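PDB 6K4E: putative serine phosphatase from Pseudomonas aeruginosa, which probably removes phosphate from phosphothreonine or phosphoserine as the magnesium-dependent PP2C-type phosphatase domain of SiaA, in a pathway that controls biofilm formation. Local coordinates for residues 72-77 / 95-100; 182-187 / 222-227. All coordinates share one frame; numbering follows the deposited sequence.

Contact 1. Residues 72-77 / 95-100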
loop_
_atom_site.group_PDB
_atom_site.type_symbol
_atom_site.label_atom_id
_atom_site.label_comp_id
_atom_site.label_asym_id
_atom_site.label_seq_id
_atom_site.Cartn_x
_atom_site.Cartn_y
_atom_site.Cartn_z
ATOM N N ARG B 72 3.198 -11.635 -15.634
ATOM C CA ARG B 72 3.372 -13.068 -15.829
ATOM C C ARG B 72 2.078 -13.722 -16.296
ATOM O O ARG B 72 2.092 -14.483 -17.259
ATOM C CB ARG B 72 3.887 -13.725 -14.533
ATOM C CG ARG B 72 4.170 -15.229 -14.648
ATOM C CD ARG B 72 4.035 -15.968 -13.323
ATOM N NE ARG B 72 4.142 -17.420 -13.506
ATOM C CZ ARG B 72 5.209 -18.149 -13.187
ATOM N NH1 ARG B 72 6.271 -17.577 -12.632
ATOM N NH2 ARG B 72 5.215 -19.459 -13.402
ATOM N N GLN B 73 0.980 -13.437 -15.591
ATOM C CA GLN B 73 -0.366 -13.931 -15.839
ATOM C C GLN B 73 -0.854 -13.432 -17.201
ATOM O O GLN B 73 -1.338 -14.240 -18.006
ATOM C CB GLN B 73 -1.302 -13.508 -14.697
ATOM C CG GLN B 73 -0.816 -13.956 -13.318
ATOM C CD GLN B 73 -0.079 -12.848 -12.562
ATOM O OE1 GLN B 73 1.095 -12.523 -12.834
ATOM N NE2 GLN B 73 -0.750 -12.254 -11.571
ATOM N N LEU B 74 -0.629 -12.139 -17.500
ATOM C CA LEU B 74 -0.972 -11.554 -18.799
ATOM C C LEU B 74 -0.246 -12.270 -19.956
ATOM O O LEU B 74 -0.889 -12.620 -20.938
ATOM C CB LEU B 74 -0.689 -10.029 -18.828
ATOM C CG LEU B 74 -1.756 -9.116 -18.220
ATOM C CD1 LEU B 74 -1.173 -7.751 -17.870
ATOM C CD2 LEU B 74 -2.935 -8.962 -19.175
ATOM N N SER B 75 1.067 -12.491 -19.832
ATOM C CA SER B 75 1.888 -13.166 -20.833
ATOM C C SER B 75 1.502 -14.623 -21.028
ATOM O O SER B 75 1.446 -15.090 -22.166
ATOM C CB SER B 75 3.367 -13.072 -20.474
ATOM O OG SER B 75 3.846 -11.757 -20.695
ATOM N N ALA B 76 1.230 -15.330 -19.930
ATOM C CA ALA B 76 0.884 -16.741 -19.946
ATOM C C ALA B 76 -0.513 -17.012 -20.510
ATOM O O ALA B 76 -0.722 -18.062 -21.106
ATOM C CB ALA B 76 1.007 -17.322 -18.538
ATOM N N THR B 77 -1.465 -16.087 -20.325
ATOM C CA THR B 77 -2.848 -16.296 -20.752
ATOM C C THR B 77 -3.246 -15.575 -22.048
ATOM O O THR B 77 -3.932 -16.172 -22.886
ATOM C CB THR B 77 -3.790 -15.941 -19.622
ATOM O OG1 THR B 77 -3.647 -14.544 -19.341
ATOM C CG2 THR B 77 -3.522 -16.763 -18.362
ATOM N N ASP B 95 0.523 4.906 -11.089
ATOM C CA ASP B 95 -0.214 4.140 -12.078
ATOM C C ASP B 95 0.062 2.679 -11.912
ATOM O O ASP B 95 1.227 2.281 -11.725
ATOM C CB ASP B 95 0.279 4.509 -13.492
ATOM C CG ASP B 95 -0.367 5.663 -14.239
ATOM O OD1 ASP B 95 -0.932 6.564 -13.579
ATOM O OD2 ASP B 95 -0.183 5.738 -15.472
ATOM N N PHE B 96 -0.973 1.868 -12.113
ATOM C CA PHE B 96 -0.815 0.412 -12.137
ATOM C C PHE B 96 -1.925 -0.207 -12.973
ATOM O O PHE B 96 -2.704 0.504 -13.596
ATOM C CB PHE B 96 -0.645 -0.227 -10.725
ATOM C CG PHE B 96 -1.898 -0.367 -9.887
ATOM C CD1 PHE B 96 -2.487 0.745 -9.299
ATOM C CD2 PHE B 96 -2.486 -1.614 -9.684
ATOM C CE1 PHE B 96 -3.629 0.608 -8.500
ATOM C CE2 PHE B 96 -3.667 -1.741 -8.934
ATOM C CZ PHE B 96 -4.216 -0.640 -8.332
ATOM N N TYR B 97 -1.939 -1.515 -13.069
ATOM C CA TYR B 97 -2.911 -2.221 -13.879
ATOM C C TYR B 97 -3.230 -3.545 -13.230
ATOM O O TYR B 97 -2.448 -4.063 -12.416
ATOM C CB TYR B 97 -2.410 -2.416 -15.315
ATOM C CG TYR B 97 -0.990 -2.921 -15.431
ATOM C CD1 TYR B 97 0.087 -2.050 -15.326
ATOM C CD2 TYR B 97 -0.724 -4.252 -15.757
ATOM C CE1 TYR B 97 1.400 -2.494 -15.485
ATOM C CE2 TYR B 97 0.590 -4.710 -15.919
ATOM C CZ TYR B 97 1.644 -3.826 -15.769
ATOM O OH TYR B 97 2.938 -4.210 -15.956
ATOM N N VAL B 98 -4.415 -4.045 -13.542
ATOM C CA VAL B 98 -4.916 -5.275 -12.955
ATOM C C VAL B 98 -5.280 -6.235 -14.077
ATOM O O VAL B 98 -5.480 -5.830 -15.218
ATOM C CB VAL B 98 -6.121 -4.995 -11.992
ATOM C CG1 VAL B 98 -5.667 -4.230 -10.748
ATOM C CG2 VAL B 98 -7.263 -4.241 -12.689
ATOM N N TYR B 99 -5.399 -7.492 -13.736
ATOM C CA TYR B 99 -5.788 -8.549 -14.658
ATOM C C TYR B 99 -6.187 -9.731 -13.807
ATOM O O TYR B 99 -5.516 -10.028 -12.824
ATOM C CB TYR B 99 -4.614 -8.961 -15.556
ATOM C CG TYR B 99 -4.956 -10.144 -16.433
ATOM C CD1 TYR B 99 -5.877 -10.024 -17.474
ATOM C CD2 TYR B 99 -4.342 -11.373 -16.245
ATOM C CE1 TYR B 99 -6.194 -11.106 -18.287
ATOM C CE2 TYR B 99 -4.654 -12.464 -17.057
ATOM C CZ TYR B 99 -5.581 -12.321 -18.078
ATOM O OH TYR B 99 -5.920 -13.368 -18.889
ATOM N N ARG B 100 -7.290 -10.382 -14.172
ATOM C CA ARG B 100 -7.817 -11.572 -13.513
ATOM C C ARG B 100 -8.463 -12.484 -14.567
ATOM O O ARG B 100 -9.538 -12.171 -15.077
ATOM C CB ARG B 100 -8.823 -11.171 -12.422
ATOM C CG ARG B 100 -9.445 -12.360 -11.656
ATOM C CD ARG B 100 -8.466 -13.056 -10.714
ATOM N NE ARG B 100 -8.056 -12.166 -9.621
ATOM C CZ ARG B 100 -8.586 -12.150 -8.406
ATOM N NH1 ARG B 100 -9.519 -13.031 -8.070
ATOM N NH2 ARG B 100 -8.194 -11.251 -7.522
#

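Contact 2. Residues 182-187 / 222-227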
loop_
_atom_site.group_PDB
_atom_site.type_symbol
_atom_site.label_atom_id
_atom_site.label_comp_id
_atom_site.label_asym_id
_atom_site.label_seq_id
_atom_site.Cartn_x
_atom_site.Cartn_y
_atom_site.Cartn_z
ATOM N N ARG B 182 -19.857 -15.289 -23.945
ATOM C CA ARG B 182 -21.084 -14.604 -24.336
ATOM C C ARG B 182 -20.837 -13.477 -25.357
ATOM O O ARG B 182 -21.752 -12.706 -25.663
ATOM C CB ARG B 182 -21.819 -14.097 -23.089
ATOM C CG ARG B 182 -22.565 -15.194 -22.332
ATOM C CD ARG B 182 -23.440 -14.651 -21.219
ATOM N NE ARG B 182 -24.579 -13.867 -21.712
ATOM C CZ ARG B 182 -24.649 -12.537 -21.689
ATOM N NH1 ARG B 182 -23.637 -11.818 -21.210
ATOM N NH2 ARG B 182 -25.726 -11.916 -22.144
ATOM N N ARG B 183 -19.611 -13.423 -25.909
ATOM C CA ARG B 183 -19.117 -12.454 -26.878
ATOM C C ARG B 183 -19.617 -11.038 -26.591
ATOM O O ARG B 183 -20.303 -10.433 -27.417
ATOM C CB ARG B 183 -19.392 -12.896 -28.328
ATOM C CG ARG B 183 -18.105 -13.219 -29.064
ATOM C CD ARG B 183 -18.012 -14.666 -29.483
ATOM N NE ARG B 183 -17.391 -14.772 -30.804
ATOM C CZ ARG B 183 -16.876 -15.889 -31.305
ATOM N NH1 ARG B 183 -16.894 -17.012 -30.599
ATOM N NH2 ARG B 183 -16.326 -15.889 -32.515
ATOM N N GLN B 184 -19.306 -10.527 -25.379
ATOM C CA GLN B 184 -19.671 -9.163 -25.016
ATOM C C GLN B 184 -18.751 -8.641 -23.946
ATOM O O GLN B 184 -18.154 -9.398 -23.190
ATOM C CB GLN B 184 -21.178 -8.953 -24.718
ATOM C CG GLN B 184 -21.725 -9.318 -23.361
ATOM C CD GLN B 184 -23.106 -8.706 -23.203
ATOM O OE1 GLN B 184 -23.398 -7.986 -22.243
ATOM N NE2 GLN B 184 -23.975 -8.932 -24.171
ATOM N N LEU B 185 -18.569 -7.337 -23.954
ATOM C CA LEU B 185 -17.642 -6.639 -23.079
ATOM C C LEU B 185 -18.414 -5.698 -22.168
ATOM O O LEU B 185 -19.375 -5.072 -22.615
ATOM C CB LEU B 185 -16.718 -5.843 -24.022
ATOM C CG LEU B 185 -15.547 -5.083 -23.479
ATOM C CD1 LEU B 185 -14.364 -5.204 -24.431
ATOM C CD2 LEU B 185 -15.904 -3.609 -23.273
ATOM N N ALA B 186 -17.997 -5.603 -20.886
ATOM C CA ALA B 186 -18.616 -4.659 -19.968
ATOM C C ALA B 186 -17.510 -3.729 -19.517
ATOM O O ALA B 186 -16.450 -4.205 -19.138
ATOM C CB ALA B 186 -19.231 -5.389 -18.779
ATOM N N PHE B 187 -17.716 -2.424 -19.622
ATOM C CA PHE B 187 -16.719 -1.437 -19.213
ATOM C C PHE B 187 -17.303 -0.435 -18.227
ATOM O O PHE B 187 -18.427 0.020 -18.398
ATOM C CB PHE B 187 -16.136 -0.683 -20.453
ATOM C CG PHE B 187 -15.406 0.608 -20.115
ATOM C CD1 PHE B 187 -14.171 0.587 -19.462
ATOM C CD2 PHE B 187 -15.981 1.841 -20.387
ATOM C CE1 PHE B 187 -13.538 1.783 -19.089
ATOM C CE2 PHE B 187 -15.336 3.024 -20.028
ATOM C CZ PHE B 187 -14.120 2.988 -19.402
ATOM N N ASN B 222 -22.165 0.091 -15.971
ATOM C CA ASN B 222 -21.441 -0.600 -17.025
ATOM C C ASN B 222 -21.973 -0.217 -18.401
ATOM O O ASN B 222 -23.173 -0.026 -18.583
ATOM C CB ASN B 222 -21.563 -2.101 -16.850
ATOM C CG ASN B 222 -20.830 -2.605 -15.650
ATOM O OD1 ASN B 222 -19.728 -2.165 -15.361
ATOM N ND2 ASN B 222 -21.440 -3.514 -14.915
ATOM N N ILE B 223 -21.059 -0.125 -19.362
ATOM C CA ILE B 223 -21.358 0.112 -20.753
ATOM C C ILE B 223 -21.063 -1.226 -21.392
ATOM O O ILE B 223 -19.924 -1.691 -21.369
ATOM C CB ILE B 223 -20.518 1.270 -21.341
ATOM C CG1 ILE B 223 -20.879 2.607 -20.637
ATOM C CG2 ILE B 223 -20.709 1.357 -22.880
ATOM C CD1 ILE B 223 -19.818 3.721 -20.785
ATOM N N GLU B 224 -22.083 -1.831 -21.966
ATOM C CA GLU B 224 -21.950 -3.152 -22.550
ATOM C C GLU B 224 -22.041 -3.117 -24.032
ATOM O O GLU B 224 -23.047 -2.681 -24.586
ATOM C CB GLU B 224 -22.945 -4.137 -21.939
ATOM C CG GLU B 224 -22.742 -4.364 -20.456
ATOM C CD GLU B 224 -23.888 -5.131 -19.840
ATOM O OE1 GLU B 224 -24.922 -4.502 -19.520
ATOM O OE2 GLU B 224 -23.763 -6.369 -19.709
ATOM N N VAL B 225 -20.966 -3.561 -24.675
ATOM C CA VAL B 225 -20.858 -3.587 -26.116
ATOM C C VAL B 225 -20.701 -5.000 -26.657
ATOM O O VAL B 225 -20.094 -5.829 -25.985
ATOM C CB VAL B 225 -19.763 -2.633 -26.671
ATOM C CG1 VAL B 225 -20.178 -1.162 -26.526
ATOM C CG2 VAL B 225 -18.389 -2.906 -26.053
ATOM N N PRO B 226 -21.201 -5.297 -27.879
ATOM C CA PRO B 226 -20.936 -6.621 -28.459
ATOM C C PRO B 226 -19.423 -6.765 -28.641
ATOM O O PRO B 226 -18.712 -5.768 -28.770
ATOM C CB PRO B 226 -21.672 -6.572 -29.806
ATOM C CG PRO B 226 -21.817 -5.143 -30.122
ATOM C CD PRO B 226 -21.939 -4.431 -28.829
ATOM N N LEU B 227 -18.915 -7.980 -28.594
ATOM C CA LEU B 227 -17.471 -8.179 -28.730
ATOM C C LEU B 227 -17.254 -8.778 -30.093
ATOM O O LEU B 227 -17.656 -9.916 -30.333
ATOM C CB LEU B 227 -16.982 -9.084 -27.585
ATOM C CG LEU B 227 -15.507 -9.320 -27.380
ATOM C CD1 LEU B 227 -14.785 -8.035 -27.078
ATOM C CD2 LEU B 227 -15.310 -10.285 -26.224
#

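Contact 1. Residues 72-77 / 95-100
Tyr99 of strand 95-101 lies against helix 71-77, its ring covered on one face by Leu74 and its hydroxyl held by Thr77. Leu74 CD2 sits over the Tyr99 ring 3.8 Å from its centroid, 22° off the normal and displaced toward the rim, a CH-pi contact in which Tyr99 CD1 and CG are the nearest ring atoms. The other branch of the same leucine turns to Tyr97, two residues earlier on the strand, which also points to the helix: Leu74 CD1 meets the edge of the Tyr97 ring near its plane, 4.0 Å from Tyr97 CE2. One forked side chain thus bridges two tyrosines, and it also packs on Ile108 and His82. With CG of Tyr99 anti to the backbone N (chi1 175°), the phenol reaches the C-terminal turn of the helix, where Tyr99 OH donates a 2.6 Å hydrogen bond to Thr77 OG1. That oxygen in turn donates to Gln73 O at 2.7 Å, tilted 35° from the carbonyl plane. Gln73 O also accepts the helical bond from Thr77 N, the two donors arriving from opposite faces of the carbonyl. Tyr97 directs its own hydroxyl to Asp71, at the start of the helix. The short relay from phenol to threonine to main-chain carbonyl satisfies polar groups beside an apolar contact, and fixes both the rotation of the threonine hydroxyl and the position of the tyrosine against the helix.

Contact 2. Residues 182-187 / 222-227
An antiparallel strand pair at one margin of a five-stranded sheet of the PP2C-type fold is formed by 184-187 and 223-226, the latter being the edge strand of that sheet within this chain. Leu185 and Val225 form a hydrogen-bonded pair: Leu185 N donates to Val225 O at 3.0 Å in a nearly straight bond (175°), and Val225 N returns a bond to Leu185 O. Phe187 and Ile223 repeat the arrangement, with Ile223 N at 2.8 Å from Phe187 O. Between them the non-hydrogen-bonded pair Ala186-Glu224 brings Ala186 CB to 4.0 Å from Glu224 CG, on the face where Ala186 also packs on Pro143.

The other face is apolar. The side chains of Leu185 and Val225 run alongside each other in the same direction, with CD2 of Leu185 3.8 Å from CG2 of Val225. Ile223 CD1 approaches the Phe187 ring obliquely, 4.3 Å from Phe187 CD2. Leu205 of the second sheet touches Phe187, Ile223 and Val225, while Phe298 touches Leu185, so this face forms part of the core between the two sheets. A G1 beta bulge, which sets Arg183 and Gln184 opposite Asp179, marks the start of strand 184-190. Beyond the regular pairing, Leu227 N bonds to Arg183 O from above the carbonyl plane, 57° out of it. Leu227 then carries its CG anti to the backbone N (chi1 -173°) and crosses Leu185 at about a right angle, Leu227 CD1 coming to 3.9 Å from Leu185 CD1.

Contacts 1 and 2 occupy the two margins of one antiparallel sheet, whose strands run in the order 95-101, 105-113, 171-179, 184-190, 223-226. Contact 1 adds helix 71-77 to the first of these strands, whereas contact 2 pairs the last two. Their centres are 20 Å apart and their nearest atoms about 11 Å, so they do not touch and are related through the intervening strands. Along the chain they come in series, contact 1 closing before contact 2 opens. Strand 105-113, next to the strand of contact 1 and separated from contact 2 by strand 171-179, carries Asp112, a ligand in both magnesium sites, and Cys113, a ligand in one.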